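Side-chain contacts in protease Do-like 8, chloroplastic (PDB 4IC6), which probably cleaves proteins as a chloroplast serine protease of the HtrA type, with a trypsin-like protease domain followed by a PDZ domain: residues A[292-297]-A[338-343]; A[312-317]-A[323-328]; A[270-275]-A[305-310]; A[281-284]-A[288-291]. The protein carries 1 engineered substitution. All blocks are in the same frame, centred on the assembly; numbering follows the deposited sequence.

All four contacts lie in the PDZ domain, away from the predicted charge relay residues His83, Asp126 and position 204, which is an engineered alanine here. Contacts 1 and 4 are the closest pair, with centres about 9 Å apart, because helix 288-292 runs straight from one into the other and a bond of 2.7 Å from Thr297 N to Leu281 O ties the loop to the strand. Contacts 1 and 2, about 12 Å apart between centres, share the pairing of strands 310-314 and 337-344. Contact 3 meets contact 1, about 13 Å away, through segment 305-310, which leads into the same strand 310-314. Contacts 2 and 4 do not touch.

Contact 1 of 4, residues A[292-297]-A[338-343]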
loop_
_atom_site.group_PDB
_atom_site.type_symbol
_atom_site.label_atom_id
_atom_site.label_comp_id
_atom_site.label_asym_id
_atom_site.label_seq_id
_atom_site.Cartn_x
_atom_site.Cartn_y
_atom_site.Cartn_z
ATOM N N ALA A 292 -26.295 -24.927 -29.164
ATOM C CA ALA A 292 -26.597 -24.200 -30.399
ATOM C C ALA A 292 -25.371 -24.079 -31.315
ATOM O O ALA A 292 -25.507 -23.792 -32.504
ATOM C CB ALA A 292 -27.161 -22.823 -30.082
ATOM N N GLY A 293 -24.182 -24.285 -30.755
ATOM C CA GLY A 293 -22.961 -24.290 -31.547
ATOM C C GLY A 293 -22.197 -22.975 -31.549
ATOM O O GLY A 293 -21.386 -22.720 -32.439
ATOM N N LEU A 294 -22.455 -22.128 -30.560
ATOM C CA LEU A 294 -21.725 -20.870 -30.439
ATOM C C LEU A 294 -20.293 -21.168 -29.989
ATOM O O LEU A 294 -20.084 -21.900 -29.021
ATOM C CB LEU A 294 -22.429 -19.947 -29.444
ATOM C CG LEU A 294 -22.869 -18.541 -29.877
ATOM C CD1 LEU A 294 -23.503 -18.537 -31.262
ATOM C CD2 LEU A 294 -23.835 -17.954 -28.840
ATOM N N HIS A 295 -19.303 -20.622 -30.698
ATOM C CA HIS A 295 -17.913 -20.879 -30.338
ATOM C C HIS A 295 -17.301 -19.712 -29.572
ATOM O O HIS A 295 -17.537 -18.547 -29.903
ATOM C CB HIS A 295 -17.080 -21.214 -31.573
ATOM N N PRO A 296 -16.520 -20.023 -28.527
ATOM C CA PRO A 296 -15.879 -19.012 -27.693
ATOM C C PRO A 296 -14.507 -18.635 -28.256
ATOM O O PRO A 296 -14.188 -19.006 -29.387
ATOM C CB PRO A 296 -15.707 -19.740 -26.367
ATOM C CG PRO A 296 -15.409 -21.111 -26.774
ATOM C CD PRO A 296 -16.232 -21.378 -28.027
ATOM N N THR A 297 -13.720 -17.926 -27.450
ATOM C CA THR A 297 -12.442 -17.347 -27.866
ATOM C C THR A 297 -11.284 -17.965 -27.072
ATOM O O THR A 297 -11.308 -17.978 -25.834
ATOM C CB THR A 297 -12.435 -15.812 -27.624
ATOM O OG1 THR A 297 -13.155 -15.145 -28.671
ATOM C CG2 THR A 297 -11.004 -15.269 -27.565
ATOM N N VAL A 338 -34.645 -17.030 -31.258
ATOM C CA VAL A 338 -34.081 -16.006 -32.143
ATOM C C VAL A 338 -33.005 -16.574 -33.069
ATOM O O VAL A 338 -32.441 -17.642 -32.804
ATOM C CB VAL A 338 -33.470 -14.832 -31.350
ATOM C CG1 VAL A 338 -34.552 -14.074 -30.596
ATOM C CG2 VAL A 338 -32.393 -15.327 -30.400
ATOM N N THR A 339 -32.733 -15.863 -34.162
ATOM C CA THR A 339 -31.661 -16.248 -35.075
ATOM C C THR A 339 -30.515 -15.268 -34.918
ATOM O O THR A 339 -30.703 -14.062 -35.081
ATOM C CB THR A 339 -32.116 -16.213 -36.535
ATOM O OG1 THR A 339 -33.307 -17.001 -36.685
ATOM C CG2 THR A 339 -31.017 -16.754 -37.438
ATOM N N LEU A 340 -29.336 -15.778 -34.576
ATOM C CA LEU A 340 -28.174 -14.919 -34.402
ATOM C C LEU A 340 -27.339 -14.935 -35.676
ATOM O O LEU A 340 -26.890 -15.997 -36.118
ATOM C CB LEU A 340 -27.307 -15.398 -33.239
ATOM C CG LEU A 340 -27.968 -15.596 -31.871
ATOM C CD1 LEU A 340 -26.926 -16.116 -30.885
ATOM C CD2 LEU A 340 -28.581 -14.293 -31.372
ATOM N N LYS A 341 -27.129 -13.772 -36.281
ATOM C CA LYS A 341 -26.184 -13.715 -37.396
ATOM C C LYS A 341 -24.787 -13.526 -36.825
ATOM O O LYS A 341 -24.522 -12.541 -36.134
ATOM C CB LYS A 341 -26.553 -12.624 -38.406
ATOM C CG LYS A 341 -27.251 -13.175 -39.655
ATOM C CD LYS A 341 -27.316 -12.138 -40.776
ATOM C CE LYS A 341 -28.333 -11.041 -40.472
ATOM N NZ LYS A 341 -28.095 -9.817 -41.294
ATOM N N ILE A 342 -23.904 -14.491 -37.070
ATOM C CA ILE A 342 -22.582 -14.429 -36.458
ATOM C C ILE A 342 -21.415 -14.428 -37.457
ATOM O O ILE A 342 -21.498 -15.030 -38.531
ATOM C CB ILE A 342 -22.366 -15.576 -35.453
ATOM C CG1 ILE A 342 -22.272 -16.915 -36.178
ATOM C CG2 ILE A 342 -23.486 -15.599 -34.384
ATOM C CD1 ILE A 342 -21.523 -17.973 -35.382
ATOM N N LYS A 343 -20.332 -13.758 -37.072
ATOM C CA LYS A 343 -19.073 -13.796 -37.811
ATOM C C LYS A 343 -18.145 -14.800 -37.139
ATOM O O LYS A 343 -17.729 -14.609 -35.998
ATOM C CB LYS A 343 -18.417 -12.412 -37.822
ATOM C CG LYS A 343 -17.292 -12.241 -38.850
ATOM C CD LYS A 343 -17.631 -11.099 -39.820
ATOM C CE LYS A 343 -16.466 -10.739 -40.741
ATOM N NZ LYS A 343 -16.629 -11.275 -42.135
#
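Leu294 drops both of its methyls onto strand 337-344, one on each of two residues that project from the same side of the strand. CD2 of Leu294 lies 4.1 Å from CD1 of Leu340, and the two leucines meet nearly perpendicular. The other branch, CD1 of Leu294, reaches CG2 of Ile342 at 4.3 Å. Leu340 holds CG opposite its carbonyl carbon (chi1 -54°), which sends its branched end toward the loop. In the next shell, Leu294 also rests on Leu351 of strand 347-357, Leu340 on Val314 and Ile342 on Asp309.

The backbone places Leu294. Gly293 ends helix 288-292 in a Schellman motif, and its positive phi of 97° would press a side chain against the preceding carbonyl oxygen. The carbonyl of Gly293 is bonded to Arg344, while His295 is bonded through its backbone to Asp309, so the chain is fastened on both flanks of the leucine. An Ala-Gly-Leu sequence leaving a short helix is familiar from PDZ domains.

No hydrogen bond or charge pair joins the two segments. All three touching side chains are buried hydrocarbon, so what holds the loop to the strand here is apolar packing, at ordinary rather than tight spacing, and the polar ties come from the residues around it.

Contact 2 of 4, residues A[312-317]-A[323-328]; sequences VAVDDK and AELMKI
Val314 ends strand 310-314 and meets helix 322-329 first. Its CG2 methyl is 3.4 Å from CD1 of Leu325, closer than two methyls normally sit, and the valine and leucine side chains stand roughly square to each other. Leu325 gets there by swinging CG opposite its backbone N (chi1 175°), which carries the branched end off the helix toward the strand. One turn later Ile328 brings CG2 to 4.2 Å from CB of Val314.

The chain then reverses in a type II' turn from Val314 to Lys317, closed by a weak bond from Lys317 N to Val314 O, with the stronger return bond from Val314 N to Lys317 O at 3.0 Å. At its corner Asp315 uses one carboxylate oxygen on the backbone of Thr339 and the other on the hydroxyl of Tyr332. Lys317 completes the turn and lays its aliphatic chain against the helix: CD lies 3.8 Å from CG2 of Ile328, the two side chains passing with opposite headings. The one methyl of Ile328 thus touches both Val314 and Lys317.

Tyr332, just beyond the helix, touches both of those residues, and Val314 also packs on Val338. The hairpin, helix 322-329 and strand 337-344 therefore converge on Val314.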
loop_
_atom_site.group_PDB
_atom_site.type_symbol
_atom_site.label_atom_id
_atom_site.label_comp_id
_atom_site.label_asym_id
_atom_site.label_seq_id
_atom_site.Cartn_x
_atom_site.Cartn_y
_atom_site.Cartn_z
ATOM N N VAL A 312 -23.566 -10.200 -34.746
ATOM C CA VAL A 312 -23.742 -8.948 -35.489
ATOM C C VAL A 312 -25.217 -8.594 -35.662
ATOM O O VAL A 312 -25.569 -7.434 -35.902
ATOM C CB VAL A 312 -23.018 -8.981 -36.861
ATOM C CG1 VAL A 312 -21.508 -9.156 -36.663
ATOM C CG2 VAL A 312 -23.571 -10.086 -37.749
ATOM N N ALA A 313 -26.080 -9.589 -35.491
ATOM C CA ALA A 313 -27.512 -9.379 -35.629
ATOM C C ALA A 313 -28.325 -10.385 -34.801
ATOM O O ALA A 313 -28.002 -11.568 -34.759
ATOM C CB ALA A 313 -27.907 -9.473 -37.101
ATOM N N VAL A 314 -29.384 -9.903 -34.163
ATOM C CA VAL A 314 -30.369 -10.799 -33.561
ATOM C C VAL A 314 -31.612 -10.846 -34.443
ATOM O O VAL A 314 -32.366 -9.871 -34.521
ATOM C CB VAL A 314 -30.754 -10.362 -32.137
ATOM C CG1 VAL A 314 -31.891 -11.242 -31.594
ATOM C CG2 VAL A 314 -29.544 -10.419 -31.226
ATOM N N ASP A 315 -31.837 -11.988 -35.084
ATOM C CA ASP A 315 -32.884 -12.075 -36.087
ATOM C C ASP A 315 -32.460 -11.158 -37.233
ATOM O O ASP A 315 -31.519 -11.462 -37.972
ATOM C CB ASP A 315 -34.237 -11.632 -35.506
ATOM C CG ASP A 315 -34.815 -12.637 -34.517
ATOM O OD1 ASP A 315 -34.470 -13.830 -34.629
ATOM O OD2 ASP A 315 -35.613 -12.240 -33.630
ATOM N N ASP A 316 -33.139 -10.021 -37.352
ATOM C CA ASP A 316 -32.827 -9.052 -38.394
ATOM C C ASP A 316 -31.972 -7.899 -37.862
ATOM O O ASP A 316 -30.997 -7.496 -38.494
ATOM C CB ASP A 316 -34.112 -8.522 -39.032
ATOM N N LYS A 317 -32.345 -7.392 -36.690
ATOM C CA LYS A 317 -31.790 -6.154 -36.133
ATOM C C LYS A 317 -30.303 -6.203 -35.785
ATOM O O LYS A 317 -29.874 -7.035 -34.984
ATOM C CB LYS A 317 -32.610 -5.715 -34.913
ATOM C CG LYS A 317 -32.879 -6.829 -33.909
ATOM C CD LYS A 317 -33.992 -6.466 -32.928
ATOM C CE LYS A 317 -35.336 -7.034 -33.367
ATOM N NZ LYS A 317 -36.383 -6.841 -32.322
ATOM N N ALA A 323 -23.268 -3.920 -25.327
ATOM C CA ALA A 323 -24.317 -3.180 -24.639
ATOM C C ALA A 323 -25.600 -3.246 -25.430
ATOM O O ALA A 323 -26.690 -3.422 -24.867
ATOM C CB ALA A 323 -23.894 -1.717 -24.439
ATOM N N GLU A 324 -25.464 -3.101 -26.743
ATOM C CA GLU A 324 -26.609 -3.144 -27.631
ATOM C C GLU A 324 -27.248 -4.522 -27.703
ATOM O O GLU A 324 -28.471 -4.629 -27.737
ATOM C CB GLU A 324 -26.231 -2.643 -29.025
ATOM C CG GLU A 324 -25.968 -1.144 -29.058
ATOM C CD GLU A 324 -27.168 -0.350 -28.566
ATOM O OE1 GLU A 324 -28.297 -0.666 -28.996
ATOM O OE2 GLU A 324 -26.989 0.571 -27.737
ATOM N N LEU A 325 -26.434 -5.575 -27.734
ATOM C CA LEU A 325 -26.981 -6.931 -27.719
ATOM C C LEU A 325 -27.848 -7.124 -26.462
ATOM O O LEU A 325 -29.013 -7.550 -26.539
ATOM C CB LEU A 325 -25.858 -7.980 -27.779
ATOM C CG LEU A 325 -26.264 -9.456 -27.650
ATOM C CD1 LEU A 325 -27.192 -9.905 -28.778
ATOM C CD2 LEU A 325 -25.032 -10.338 -27.618
ATOM N N MET A 326 -27.291 -6.780 -25.309
ATOM C CA MET A 326 -28.042 -6.889 -24.060
ATOM C C MET A 326 -29.346 -6.104 -24.136
ATOM O O MET A 326 -30.420 -6.628 -23.831
ATOM C CB MET A 326 -27.202 -6.395 -22.883
ATOM C CG MET A 326 -25.839 -7.066 -22.775
ATOM S SD MET A 326 -25.995 -8.864 -22.789
ATOM C CE MET A 326 -26.394 -9.189 -21.078
ATOM N N LYS A 327 -29.250 -4.844 -24.542
ATOM C CA LYS A 327 -30.432 -4.002 -24.689
ATOM C C LYS A 327 -31.474 -4.645 -25.602
ATOM O O LYS A 327 -32.664 -4.649 -25.295
ATOM C CB LYS A 327 -30.041 -2.614 -25.218
ATOM C CG LYS A 327 -30.559 -1.466 -24.372
ATOM C CD LYS A 327 -29.579 -0.300 -24.358
ATOM C CE LYS A 327 -29.371 0.257 -25.755
ATOM N NZ LYS A 327 -28.195 1.169 -25.827
ATOM N N ILE A 328 -31.023 -5.196 -26.722
ATOM C CA ILE A 328 -31.936 -5.817 -27.674
ATOM C C ILE A 328 -32.615 -7.043 -27.070
ATOM O O ILE A 328 -33.828 -7.233 -27.210
ATOM C CB ILE A 328 -31.208 -6.223 -28.968
ATOM C CG1 ILE A 328 -30.888 -4.979 -29.808
ATOM C CG2 ILE A 328 -32.047 -7.184 -29.776
ATOM C CD1 ILE A 328 -29.754 -5.170 -30.803
#

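Contact 3 of 4, residues A[270-275]-A[305-310]; sequences NQLNVR and IVLGDI
Val274 and Leu307 press together most closely here, with CG2 of Val274 only 3.4 Å from CD1 of Leu307, nearer than carbons usually come. The two side chains lie alongside, running antiparallel. The second methyl of Val274 has a different partner: CG1, set opposite the backbone N (chi1 180°), meets CD1 of Ile310 tip to tip at 3.8 Å. The same CG1 also reaches the branch methyl of that isoleucine, with Ile310 CG2 at 3.9 Å. One valine thus fills the corner between two residues of segment 305-310. With an alanine at Val274 both methyls are removed, which would probably open a gap facing the CD1 groups of Leu307 and Ile310 and set the leucine freer to turn.

Toward Leu272 the packing slackens. Its CB stands 4.4 Å from CD2 of Leu307, and its carbonyl oxygen is 4.2 Å from CD1 of the same leucine. This looser side faces a second subunit: Leu272 packs on Pro52 of that neighbouring chain, and Asn270 on its Phe163.

The turn that presents Val274 comes from a Schellman motif ending helix 266-271, in which Asn273 takes positive phi and its N bonds to Asn270 O at 2.7 Å. On the opposing segment, Leu-Gly-Asp-Ile is a sequence common in PDZ domains leading into a central strand. Asp309 pairs through its backbone with Val280, Ile310 with Lys343, and Leu279 of strand 278-282 touches both Leu272 and Ile310. The contact therefore sets the end of helix 266-271 against the point where strand 310-314 enters the sheet.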
loop_
_atom_site.group_PDB
_atom_site.type_symbol
_atom_site.label_atom_id
_atom_site.label_comp_id
_atom_site.label_asym_id
_atom_site.label_seq_id
_atom_site.Cartn_x
_atom_site.Cartn_y
_atom_site.Cartn_z
ATOM N N ASN A 270 -12.418 -4.262 -29.105
ATOM C CA ASN A 270 -11.719 -3.383 -30.037
ATOM C C ASN A 270 -10.200 -3.635 -30.070
ATOM O O ASN A 270 -9.583 -3.679 -31.138
ATOM C CB ASN A 270 -12.091 -1.919 -29.791
ATOM C CG ASN A 270 -13.519 -1.592 -30.254
ATOM O OD1 ASN A 270 -13.739 -1.230 -31.413
ATOM N ND2 ASN A 270 -14.490 -1.722 -29.344
ATOM N N GLN A 271 -9.603 -3.852 -28.906
ATOM C CA GLN A 271 -8.204 -4.241 -28.847
ATOM C C GLN A 271 -7.915 -5.482 -29.698
ATOM O O GLN A 271 -6.810 -5.634 -30.222
ATOM C CB GLN A 271 -7.783 -4.470 -27.393
ATOM C CG GLN A 271 -6.309 -4.789 -27.208
ATOM C CD GLN A 271 -5.818 -4.442 -25.816
ATOM O OE1 GLN A 271 -6.614 -4.147 -24.917
ATOM N NE2 GLN A 271 -4.496 -4.461 -25.630
ATOM N N LEU A 272 -8.904 -6.361 -29.846
ATOM C CA LEU A 272 -8.753 -7.570 -30.669
ATOM C C LEU A 272 -9.200 -7.333 -32.108
ATOM O O LEU A 272 -9.384 -8.277 -32.878
ATOM C CB LEU A 272 -9.551 -8.734 -30.066
ATOM C CG LEU A 272 -9.055 -9.219 -28.702
ATOM C CD1 LEU A 272 -10.021 -10.235 -28.083
ATOM C CD2 LEU A 272 -7.649 -9.800 -28.829
ATOM N N ASN A 273 -9.392 -6.065 -32.456
ATOM C CA ASN A 273 -9.815 -5.659 -33.800
ATOM C C ASN A 273 -11.208 -6.155 -34.213
ATOM O O ASN A 273 -11.485 -6.349 -35.400
ATOM C CB ASN A 273 -8.761 -6.018 -34.860
ATOM C CG ASN A 273 -8.823 -5.108 -36.082
ATOM O OD1 ASN A 273 -9.279 -3.963 -36.006
ATOM N ND2 ASN A 273 -8.355 -5.618 -37.219
ATOM N N VAL A 274 -12.083 -6.333 -33.227
ATOM C CA VAL A 274 -13.493 -6.583 -33.490
ATOM C C VAL A 274 -14.266 -5.280 -33.349
ATOM O O VAL A 274 -14.678 -4.895 -32.244
ATOM C CB VAL A 274 -14.075 -7.638 -32.521
ATOM C CG1 VAL A 274 -15.556 -7.868 -32.821
ATOM C CG2 VAL A 274 -13.280 -8.929 -32.615
ATOM N N ARG A 275 -14.491 -4.614 -34.473
ATOM C CA ARG A 275 -15.002 -3.246 -34.446
ATOM C C ARG A 275 -16.512 -3.179 -34.611
ATOM O O ARG A 275 -17.125 -2.134 -34.395
ATOM C CB ARG A 275 -14.289 -2.393 -35.501
ATOM C CG ARG A 275 -12.793 -2.251 -35.230
ATOM C CD ARG A 275 -12.516 -1.122 -34.239
ATOM N NE ARG A 275 -11.295 -1.306 -33.448
ATOM C CZ ARG A 275 -10.121 -1.717 -33.930
ATOM N NH1 ARG A 275 -9.074 -1.835 -33.117
ATOM N NH2 ARG A 275 -9.980 -2.005 -35.222
ATOM N N ILE A 305 -4.769 -16.518 -32.344
ATOM C CA ILE A 305 -6.163 -16.371 -31.926
ATOM C C ILE A 305 -7.189 -16.728 -32.998
ATOM O O ILE A 305 -7.205 -16.142 -34.083
ATOM C CB ILE A 305 -6.469 -14.929 -31.462
ATOM C CG1 ILE A 305 -5.726 -14.606 -30.165
ATOM C CG2 ILE A 305 -7.974 -14.728 -31.278
ATOM C CD1 ILE A 305 -6.627 -14.535 -28.937
ATOM N N VAL A 306 -8.042 -17.696 -32.685
ATOM C CA VAL A 306 -9.297 -17.849 -33.397
ATOM C C VAL A 306 -10.275 -17.004 -32.603
ATOM O O VAL A 306 -10.349 -17.110 -31.376
ATOM C CB VAL A 306 -9.762 -19.314 -33.447
ATOM C CG1 VAL A 306 -9.855 -19.886 -32.039
ATOM C CG2 VAL A 306 -11.099 -19.430 -34.182
ATOM N N LEU A 307 -10.992 -16.123 -33.279
ATOM C CA LEU A 307 -11.906 -15.276 -32.548
ATOM C C LEU A 307 -13.170 -16.081 -32.282
ATOM O O LEU A 307 -13.686 -16.741 -33.183
ATOM C CB LEU A 307 -12.205 -13.984 -33.314
ATOM C CG LEU A 307 -11.163 -12.867 -33.196
ATOM C CD1 LEU A 307 -11.646 -11.637 -33.939
ATOM C CD2 LEU A 307 -10.865 -12.530 -31.738
ATOM N N GLY A 308 -13.637 -16.065 -31.036
ATOM C CA GLY A 308 -14.937 -16.634 -30.733
ATOM C C GLY A 308 -15.908 -16.019 -31.719
ATOM O O GLY A 308 -15.580 -15.019 -32.370
ATOM N N ASP A 309 -17.098 -16.588 -31.839
ATOM C CA ASP A 309 -18.097 -16.031 -32.742
ATOM C C ASP A 309 -18.380 -14.573 -32.387
ATOM O O ASP A 309 -18.237 -14.149 -31.230
ATOM C CB ASP A 309 -19.385 -16.858 -32.693
ATOM N N ILE A 310 -18.784 -13.806 -33.392
ATOM C CA ILE A 310 -19.104 -12.405 -33.185
ATOM C C ILE A 310 -20.546 -12.194 -33.603
ATOM O O ILE A 310 -20.916 -12.464 -34.751
ATOM C CB ILE A 310 -18.167 -11.475 -34.005
ATOM C CG1 ILE A 310 -16.716 -11.644 -33.536
ATOM C CG2 ILE A 310 -18.616 -10.033 -33.861
ATOM C CD1 ILE A 310 -15.654 -11.274 -34.593
#

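Contact 4 of 4, residues A[281-284]-A[288-291]; sequences LQVP and LAEK
Val283, in extended conformation just past strand 278-282, comes nearest to helix 288-292 at Glu290, with 6.4 Å between the two CA atoms. The valine carries the contact through a single branch. Its CG1, opposite the backbone N (chi1 173°), points at the first turn of the helix, where it touches main chain as much as side chain. This methyl, Val283 CG1, is 3.7 Å from the N of Glu290. CB of Glu290 lies 3.9 Å from the same Val283 CG1, and CB of Ala289 is at 4.0 Å from it. The small alanine thus lets the valine come close to the helix backbone.

Glu290 continues the contact outward, at the exposed side. Its chain is extended beyond CG, and OE1 comes to 4.0 Å from Pro284 O; both are oxygens with no hydrogen bond between them. The carboxylate turns back instead to a weak bond with the backbone N of Lys286. Ser287 makes the polar link that the two segments lack, its OG being hydrogen-bonded both to Pro284 O and to the N of Glu290 in the opening turn. Beyond the pair, Val283 also packs on Pro296 and Ala289 on Ile261.

A strand that runs out through a valine and a proline, a serine just before a short helix, then an alanine in the helix that runs into Ala-Gly-Leu make up a sequence pattern well known from PDZ domains, where a short helix follows the strand after a tight connection.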
loop_
_atom_site.group_PDB
_atom_site.type_symbol
_atom_site.label_atom_id
_atom_site.label_comp_id
_atom_site.label_asym_id
_atom_site.label_seq_id
_atom_site.Cartn_x
_atom_site.Cartn_y
_atom_site.Cartn_z
ATOM N N LEU A 281 -16.576 -14.383 -25.714
ATOM C CA LEU A 281 -15.350 -14.865 -25.084
ATOM C C LEU A 281 -15.492 -16.305 -24.584
ATOM O O LEU A 281 -14.849 -17.216 -25.110
ATOM C CB LEU A 281 -14.924 -13.953 -23.936
ATOM C CG LEU A 281 -14.546 -12.521 -24.325
ATOM C CD1 LEU A 281 -13.989 -11.779 -23.125
ATOM C CD2 LEU A 281 -13.545 -12.521 -25.482
ATOM N N GLN A 282 -16.350 -16.503 -23.583
ATOM C CA GLN A 282 -16.513 -17.813 -22.952
ATOM C C GLN A 282 -17.940 -18.375 -23.051
ATOM O O GLN A 282 -18.934 -17.642 -22.922
ATOM C CB GLN A 282 -16.053 -17.757 -21.494
ATOM N N VAL A 283 -18.020 -19.686 -23.266
ATOM C CA VAL A 283 -19.286 -20.405 -23.372
ATOM C C VAL A 283 -19.366 -21.564 -22.384
ATOM O O VAL A 283 -18.822 -22.636 -22.648
ATOM C CB VAL A 283 -19.459 -20.974 -24.783
ATOM C CG1 VAL A 283 -20.676 -21.872 -24.855
ATOM C CG2 VAL A 283 -19.549 -19.840 -25.790
ATOM N N PRO A 284 -20.060 -21.355 -21.249
ATOM C CA PRO A 284 -20.176 -22.358 -20.183
ATOM C C PRO A 284 -20.511 -23.730 -20.757
ATOM O O PRO A 284 -21.311 -23.820 -21.686
ATOM C CB PRO A 284 -21.344 -21.841 -19.338
ATOM C CG PRO A 284 -21.345 -20.369 -19.557
ATOM C CD PRO A 284 -20.895 -20.166 -20.982
ATOM N N LEU A 288 -27.215 -23.758 -23.364
ATOM C CA LEU A 288 -27.971 -23.563 -24.595
ATOM C C LEU A 288 -27.036 -23.038 -25.706
ATOM O O LEU A 288 -27.114 -23.478 -26.851
ATOM C CB LEU A 288 -29.128 -22.588 -24.359
ATOM C CG LEU A 288 -30.553 -23.145 -24.166
ATOM C CD1 LEU A 288 -30.548 -24.538 -23.579
ATOM C CD2 LEU A 288 -31.379 -22.181 -23.344
ATOM N N ALA A 289 -26.161 -22.101 -25.351
ATOM C CA ALA A 289 -25.207 -21.537 -26.306
ATOM C C ALA A 289 -24.338 -22.625 -26.917
ATOM O O ALA A 289 -24.216 -22.712 -28.139
ATOM C CB ALA A 289 -24.341 -20.464 -25.645
ATOM N N GLU A 290 -23.745 -23.464 -26.070
ATOM C CA GLU A 290 -22.944 -24.587 -26.564
ATOM C C GLU A 290 -23.729 -25.510 -27.495
ATOM O O GLU A 290 -23.285 -25.802 -28.605
ATOM C CB GLU A 290 -22.354 -25.389 -25.402
ATOM C CG GLU A 290 -21.524 -26.595 -25.843
ATOM C CD GLU A 290 -20.937 -27.347 -24.662
ATOM O OE1 GLU A 290 -20.015 -26.810 -24.004
ATOM O OE2 GLU A 290 -21.405 -28.472 -24.386
ATOM N N LYS A 291 -24.895 -25.966 -27.044
ATOM C CA LYS A 291 -25.703 -26.878 -27.840
ATOM C C LYS A 291 -26.105 -26.241 -29.167
ATOM O O LYS A 291 -26.248 -26.931 -30.177
ATOM C CB LYS A 291 -26.940 -27.345 -27.053
ATOM C CG LYS A 291 -26.605 -27.933 -25.683
ATOM C CD LYS A 291 -27.836 -28.512 -24.998
ATOM C CE LYS A 291 -27.644 -28.582 -23.487
ATOM N NZ LYS A 291 -27.451 -27.220 -22.896
#